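Local coordinates for DegV family protein (Streptococcus agalactiae, PDB 3LUP) that binds a fatty acid, seen here as elaidic acid, and may serve in lipid transport or fatty acid metabolism, at residues Y84-G89 with M142-I147; A116-K121 with S153-I158. All blocks are in the same frame, centred on the assembly; numbering follows the deposited sequence.

Contact 1: Y84-G89 with M142-I147; sequences YTHVLG and MDFDVI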
loop_
_atom_site.group_PDB
_atom_site.type_symbol
_atom_site.label_atom_id
_atom_site.label_comp_id
_atom_site.label_asym_id
_atom_site.label_seq_id
_atom_site.Cartn_x
_atom_site.Cartn_y
_atom_site.Cartn_z
ATOM N N TYR A 84 -0.790 -23.761 12.575
ATOM C CA TYR A 84 -0.684 -22.372 13.030
ATOM C C TYR A 84 -1.697 -22.053 14.126
ATOM O O TYR A 84 -2.816 -22.552 14.090
ATOM C CB TYR A 84 -0.907 -21.413 11.873
ATOM C CG TYR A 84 0.222 -21.324 10.881
ATOM C CD1 TYR A 84 1.204 -20.345 11.009
ATOM C CD2 TYR A 84 0.297 -22.209 9.793
ATOM C CE1 TYR A 84 2.239 -20.242 10.082
ATOM C CE2 TYR A 84 1.325 -22.125 8.865
ATOM C CZ TYR A 84 2.289 -21.140 9.016
ATOM O OH TYR A 84 3.309 -21.038 8.104
ATOM N N THR A 85 -1.319 -21.208 15.085
ATOM C CA THR A 85 -2.213 -20.872 16.206
ATOM C C THR A 85 -2.808 -19.472 16.113
ATOM O O THR A 85 -3.934 -19.249 16.548
ATOM C CB THR A 85 -1.503 -20.995 17.558
ATOM O OG1 THR A 85 -0.459 -20.016 17.638
ATOM C CG2 THR A 85 -0.923 -22.386 17.725
ATOM N N HIS A 86 -2.042 -18.533 15.570
ATOM C CA HIS A 86 -2.493 -17.163 15.432
ATOM C C HIS A 86 -2.323 -16.700 14.004
ATOM O O HIS A 86 -1.474 -17.221 13.258
ATOM C CB HIS A 86 -1.697 -16.235 16.333
ATOM C CG HIS A 86 -1.834 -16.527 17.797
ATOM N ND1 HIS A 86 -1.207 -17.590 18.406
ATOM C CD2 HIS A 86 -2.504 -15.875 18.775
ATOM C CE1 HIS A 86 -1.497 -17.587 19.695
ATOM N NE2 HIS A 86 -2.285 -16.560 19.944
ATOM N N VAL A 87 -3.128 -15.704 13.631
ATOM C CA VAL A 87 -3.075 -15.107 12.302
ATOM C C VAL A 87 -3.156 -13.577 12.381
ATOM O O VAL A 87 -4.051 -13.026 13.040
ATOM C CB VAL A 87 -4.224 -15.647 11.405
ATOM C CG1 VAL A 87 -4.246 -14.940 10.051
ATOM C CG2 VAL A 87 -4.112 -17.160 11.220
ATOM N N LEU A 88 -2.222 -12.901 11.702
ATOM C CA LEU A 88 -2.320 -11.447 11.486
ATOM C C LEU A 88 -2.473 -11.105 10.002
ATOM O O LEU A 88 -1.577 -11.363 9.188
ATOM C CB LEU A 88 -1.120 -10.722 12.091
ATOM C CG LEU A 88 -1.155 -9.193 12.154
ATOM C CD1 LEU A 88 -2.338 -8.681 12.947
ATOM C CD2 LEU A 88 0.136 -8.698 12.771
ATOM N N GLY A 89 -3.635 -10.553 9.656
ATOM C CA GLY A 89 -3.940 -10.177 8.276
ATOM C C GLY A 89 -3.759 -8.683 8.108
ATOM O O GLY A 89 -4.472 -7.886 8.744
HETATM N N MSE A 142 7.317 -11.903 21.418
HETATM C CA MSE A 142 6.230 -11.019 21.833
HETATM C C MSE A 142 4.862 -11.712 21.703
HETATM O O MSE A 142 4.627 -12.460 20.750
HETATM C CB MSE A 142 6.276 -9.752 20.980
HETATM C CG MSE A 142 5.963 -8.434 21.688
HETATM SE SE MSE A 142 5.908 -6.900 20.421
HETATM C CE MSE A 142 7.814 -6.821 19.976
ATOM N N ASP A 143 3.978 -11.468 22.675
ATOM C CA ASP A 143 2.621 -12.028 22.676
ATOM C C ASP A 143 1.781 -11.409 21.577
ATOM O O ASP A 143 1.964 -10.236 21.226
ATOM C CB ASP A 143 1.907 -11.802 24.017
ATOM C CG ASP A 143 2.354 -12.772 25.097
ATOM O OD1 ASP A 143 2.607 -13.959 24.781
ATOM O OD2 ASP A 143 2.447 -12.349 26.274
ATOM N N PHE A 144 0.847 -12.205 21.063
ATOM C CA PHE A 144 -0.014 -11.801 19.975
ATOM C C PHE A 144 -0.679 -10.449 20.215
ATOM O O PHE A 144 -0.613 -9.583 19.343
ATOM C CB PHE A 144 -1.054 -12.871 19.674
ATOM C CG PHE A 144 -1.824 -12.610 18.426
ATOM C CD1 PHE A 144 -1.230 -12.790 17.179
ATOM C CD2 PHE A 144 -3.137 -12.163 18.490
ATOM C CE1 PHE A 144 -1.931 -12.534 16.008
ATOM C CE2 PHE A 144 -3.850 -11.906 17.330
ATOM C CZ PHE A 144 -3.239 -12.092 16.078
ATOM N N ASP A 145 -1.290 -10.250 21.384
ATOM C CA ASP A 145 -1.954 -8.961 21.678
ATOM C C ASP A 145 -0.998 -7.773 21.660
ATOM O O ASP A 145 -1.369 -6.684 21.224
ATOM C CB ASP A 145 -2.700 -8.990 23.009
ATOM C CG ASP A 145 -3.936 -9.856 22.962
ATOM O OD1 ASP A 145 -4.177 -10.511 21.916
ATOM O OD2 ASP A 145 -4.665 -9.884 23.981
ATOM N N VAL A 146 0.222 -8.007 22.136
ATOM C CA VAL A 146 1.274 -7.007 22.144
ATOM C C VAL A 146 1.753 -6.688 20.716
ATOM O O VAL A 146 1.947 -5.520 20.365
ATOM C CB VAL A 146 2.453 -7.442 23.057
ATOM C CG1 VAL A 146 3.513 -6.346 23.163
ATOM C CG2 VAL A 146 1.941 -7.797 24.446
ATOM N N ILE A 147 1.942 -7.713 19.892
ATOM C CA ILE A 147 2.334 -7.488 18.514
ATOM C C ILE A 147 1.265 -6.643 17.846
ATOM O O ILE A 147 1.564 -5.559 17.354
ATOM C CB ILE A 147 2.576 -8.810 17.764
ATOM C CG1 ILE A 147 3.778 -9.535 18.393
ATOM C CG2 ILE A 147 2.793 -8.552 16.275
ATOM C CD1 ILE A 147 4.188 -10.825 17.720
#
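His86, on strand 86-89, and Phe144, in the first turn of helix 144-155, are the closest backbone pair, with CA atoms 7.5 Å apart. The helix starts just after Asp143, whose O accepts a backbone bond from Ile147 N at 2.9 Å. Strand 86-89 belongs to the four-stranded parallel sheet, and the helix packs on one face of that sheet.

Phe144 carries the contact. Its CG lies anti to the backbone N (chi1 -171°), which sends the ring from the helix to the strand. His86 CD2 sits over one face of this ring, 3.4 Å from Phe144 CG. The imidazole and phenyl planes are inclined at 37°, an oblique pairing. The backbone meets the same ring at its edge: Val87 O lies near the ring plane, 3.3 Å from Phe144 CZ. Leu88 N also lies at this edge, near the ring plane. Leu88 CB is 4.4 Å from Phe144 CE1, and Leu88 CD2 is 4.4 Å from Ile147 CG2.

The His86 ring has a second tie, to Thr85, just before the strand. His86 ND1 and Thr85 OG1 are hydrogen-bonded at 2.7 Å, which restrains the rotation of the imidazole. Leu6, Thr114 and Ala116 of the adjacent strands also touch Phe144, so the ring rests on three strands of the sheet. Ile147 reaches helix 124-138 through Cys137 and Ser138.

The attachment of the helix to this strand is thus apolar and aromatic. The Val87 carbonyl at the phenyl edge faces the weakly positive ring hydrogens, probably a mildly favourable placement.

Contact 2: A116-K121 with S153-I158; sequences AFPDTK and SQIEKI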
loop_
_atom_site.group_PDB
_atom_site.type_symbol
_atom_site.label_atom_id
_atom_site.label_comp_id
_atom_site.label_asym_id
_atom_site.label_seq_id
_atom_site.Cartn_x
_atom_site.Cartn_y
_atom_site.Cartn_z
ATOM N N ALA A 116 -6.328 -11.462 13.867
ATOM C CA ALA A 116 -6.523 -10.017 13.856
ATOM C C ALA A 116 -6.300 -9.458 12.461
ATOM O O ALA A 116 -5.247 -9.693 11.845
ATOM C CB ALA A 116 -5.627 -9.336 14.871
ATOM N N PHE A 117 -7.314 -8.750 11.960
ATOM C CA PHE A 117 -7.242 -8.055 10.683
ATOM C C PHE A 117 -7.347 -6.541 10.900
ATOM O O PHE A 117 -8.337 -5.932 10.492
ATOM C CB PHE A 117 -8.377 -8.484 9.744
ATOM C CG PHE A 117 -8.313 -9.924 9.273
ATOM C CD1 PHE A 117 -7.099 -10.565 9.043
ATOM C CD2 PHE A 117 -9.497 -10.628 9.024
ATOM C CE1 PHE A 117 -7.068 -11.895 8.610
ATOM C CE2 PHE A 117 -9.475 -11.951 8.584
ATOM C CZ PHE A 117 -8.265 -12.584 8.377
ATOM N N PRO A 118 -6.324 -5.917 11.527
ATOM C CA PRO A 118 -6.421 -4.450 11.740
ATOM C C PRO A 118 -6.377 -3.679 10.415
ATOM O O PRO A 118 -5.739 -4.124 9.437
ATOM C CB PRO A 118 -5.188 -4.132 12.587
ATOM C CG PRO A 118 -4.184 -5.217 12.201
ATOM C CD PRO A 118 -4.991 -6.453 11.885
ATOM N N ASP A 119 -7.072 -2.547 10.369
ATOM C CA ASP A 119 -7.085 -1.749 9.159
ATOM C C ASP A 119 -5.734 -1.062 9.029
ATOM O O ASP A 119 -5.340 -0.257 9.880
ATOM C CB ASP A 119 -8.234 -0.738 9.187
ATOM C CG ASP A 119 -8.263 0.173 7.953
ATOM O OD1 ASP A 119 -7.629 -0.147 6.913
ATOM O OD2 ASP A 119 -8.942 1.220 8.036
ATOM N N THR A 120 -5.021 -1.384 7.959
ATOM C CA THR A 120 -3.675 -0.862 7.787
ATOM C C THR A 120 -3.703 0.580 7.351
ATOM O O THR A 120 -2.744 1.293 7.584
ATOM C CB THR A 120 -2.849 -1.671 6.783
ATOM O OG1 THR A 120 -3.418 -1.533 5.471
ATOM C CG2 THR A 120 -2.813 -3.135 7.192
ATOM N N LYS A 121 -4.793 1.005 6.714
ATOM C CA LYS A 121 -4.958 2.394 6.256
ATOM C C LYS A 121 -3.883 2.830 5.264
ATOM O O LYS A 121 -3.682 4.025 5.013
ATOM C CB LYS A 121 -5.004 3.360 7.432
ATOM C CG LYS A 121 -6.156 3.119 8.391
ATOM C CD LYS A 121 -6.136 4.198 9.437
ATOM C CE LYS A 121 -7.159 3.968 10.509
ATOM N NZ LYS A 121 -6.893 4.958 11.592
ATOM N N SER A 153 -0.431 0.889 16.662
ATOM C CA SER A 153 0.222 2.173 16.915
ATOM C C SER A 153 1.180 2.553 15.777
ATOM O O SER A 153 1.370 3.736 15.501
ATOM C CB SER A 153 0.931 2.196 18.280
ATOM O OG SER A 153 2.128 1.440 18.269
ATOM N N GLN A 154 1.770 1.551 15.123
ATOM C CA GLN A 154 2.601 1.786 13.938
ATOM C C GLN A 154 1.759 2.224 12.760
ATOM O O GLN A 154 2.150 3.113 12.002
ATOM C CB GLN A 154 3.386 0.537 13.553
ATOM C CG GLN A 154 4.717 0.419 14.251
ATOM C CD GLN A 154 5.488 -0.777 13.764
ATOM O OE1 GLN A 154 5.179 -1.351 12.715
ATOM N NE2 GLN A 154 6.497 -1.173 14.527
ATOM N N ILE A 155 0.603 1.593 12.607
ATOM C CA ILE A 155 -0.373 2.012 11.611
ATOM C C ILE A 155 -0.718 3.494 11.776
ATOM O O ILE A 155 -0.999 4.159 10.809
ATOM C CB ILE A 155 -1.637 1.124 11.680
ATOM C CG1 ILE A 155 -1.351 -0.212 11.004
ATOM C CG2 ILE A 155 -2.865 1.823 11.068
ATOM C CD1 ILE A 155 -2.112 -1.374 11.577
ATOM N N GLU A 156 -0.660 4.008 13.004
ATOM C CA GLU A 156 -0.933 5.423 13.295
ATOM C C GLU A 156 0.149 6.414 12.869
ATOM O O GLU A 156 -0.134 7.599 12.691
ATOM C CB GLU A 156 -1.209 5.610 14.788
ATOM C CG GLU A 156 -2.370 4.778 15.314
ATOM C CD GLU A 156 -3.670 5.054 14.582
ATOM O OE1 GLU A 156 -4.361 6.032 14.949
ATOM O OE2 GLU A 156 -4.010 4.291 13.656
ATOM N N LYS A 157 1.388 5.961 12.734
ATOM C CA LYS A 157 2.470 6.877 12.408
ATOM C C LYS A 157 2.813 6.833 10.932
ATOM O O LYS A 157 3.422 7.760 10.423
ATOM C CB LYS A 157 3.713 6.616 13.260
ATOM C CG LYS A 157 3.487 6.499 14.776
ATOM C CD LYS A 157 2.838 7.724 15.423
ATOM C CE LYS A 157 3.844 8.806 15.746
ATOM N NZ LYS A 157 3.205 9.991 16.410
ATOM N N ILE A 158 2.403 5.761 10.255
ATOM C CA ILE A 158 2.578 5.623 8.814
ATOM C C ILE A 158 1.923 6.796 8.074
ATOM O O ILE A 158 0.881 7.304 8.488
ATOM C CB ILE A 158 2.023 4.272 8.309
ATOM C CG1 ILE A 158 2.967 3.134 8.688
ATOM C CG2 ILE A 158 1.849 4.260 6.796
ATOM C CD1 ILE A 158 2.292 1.808 8.815
#
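Asp119 OD1 is gripped by two backbone N-H groups, those of Lys121 and Ala94. Its bond from Lys121 N, 3.1 Å long, closes an Asx turn in the loop after strand 114-116. The N-H...O angle is 145°, and the donor comes from above the carboxylate plane, 65° out of it. Thr120 OG1 gives the loop another tie, by a hydrogen bond to Phe91 O.

Ile155, near the C-terminal end of helix 144-155, packs against this turn. Its CA is 5.8 Å from Thr120 CA. The side chain meets mainly backbone. Ile155 CG2 is 3.4 Å from Asp119 O and also touches Thr120 O. The CG1 branch lies against Thr120 O and CA, and its end, Ile155 CD1, reaches Pro118 CB at 4.3 Å. Leu130 of helix 124-138 touches Ile155 as well, so Ile155 packs its own helix against both the loop and helix 124-138.

A charged pair lies beside Ile155. The Lys121 chain is extended beyond CG, while the Glu156 chain bends at chi2 (-58°), which turns its carboxylate back toward the loop. The salt bridge between Lys121 NZ and Glu156 OE2 is long, at 3.6 Å. Lys121 NZ has a hydrogen bond to Glu197 O, so the lysine also reaches the segment that follows strand 192-195.

In this DegV-family protein the Thr120 side chain is about 10 Å from the bound elaidic acid, so this part of the loop does not touch the ligand. Past Ile155, Gln154 O accepts from both Lys157 N, at 3.0 Å, and Ile158 N, at 3.2 Å.

Overall arrangement
Contacts 1 and 2 have centres about 14 Å apart and share helix 144-155. Contact 1 uses its N-terminal start and contact 2 its C-terminal part. Their segments alternate along the chain: 84-89, 116-121, 142-147, 153-158. The two first segments also meet, because strands 86-89 and 114-116 are parallel neighbours in the four-stranded sheet. Gly89 N with Ala116 O, and Ala116 N with Val87 O, are probable backbone hydrogen bonds there. The helix is thus attached to the sheet at its start and to the loop leaving the sheet at its far end. The centre of contact 1 is about 21 Å from the centre of the chain, that of contact 2 about 12 Å.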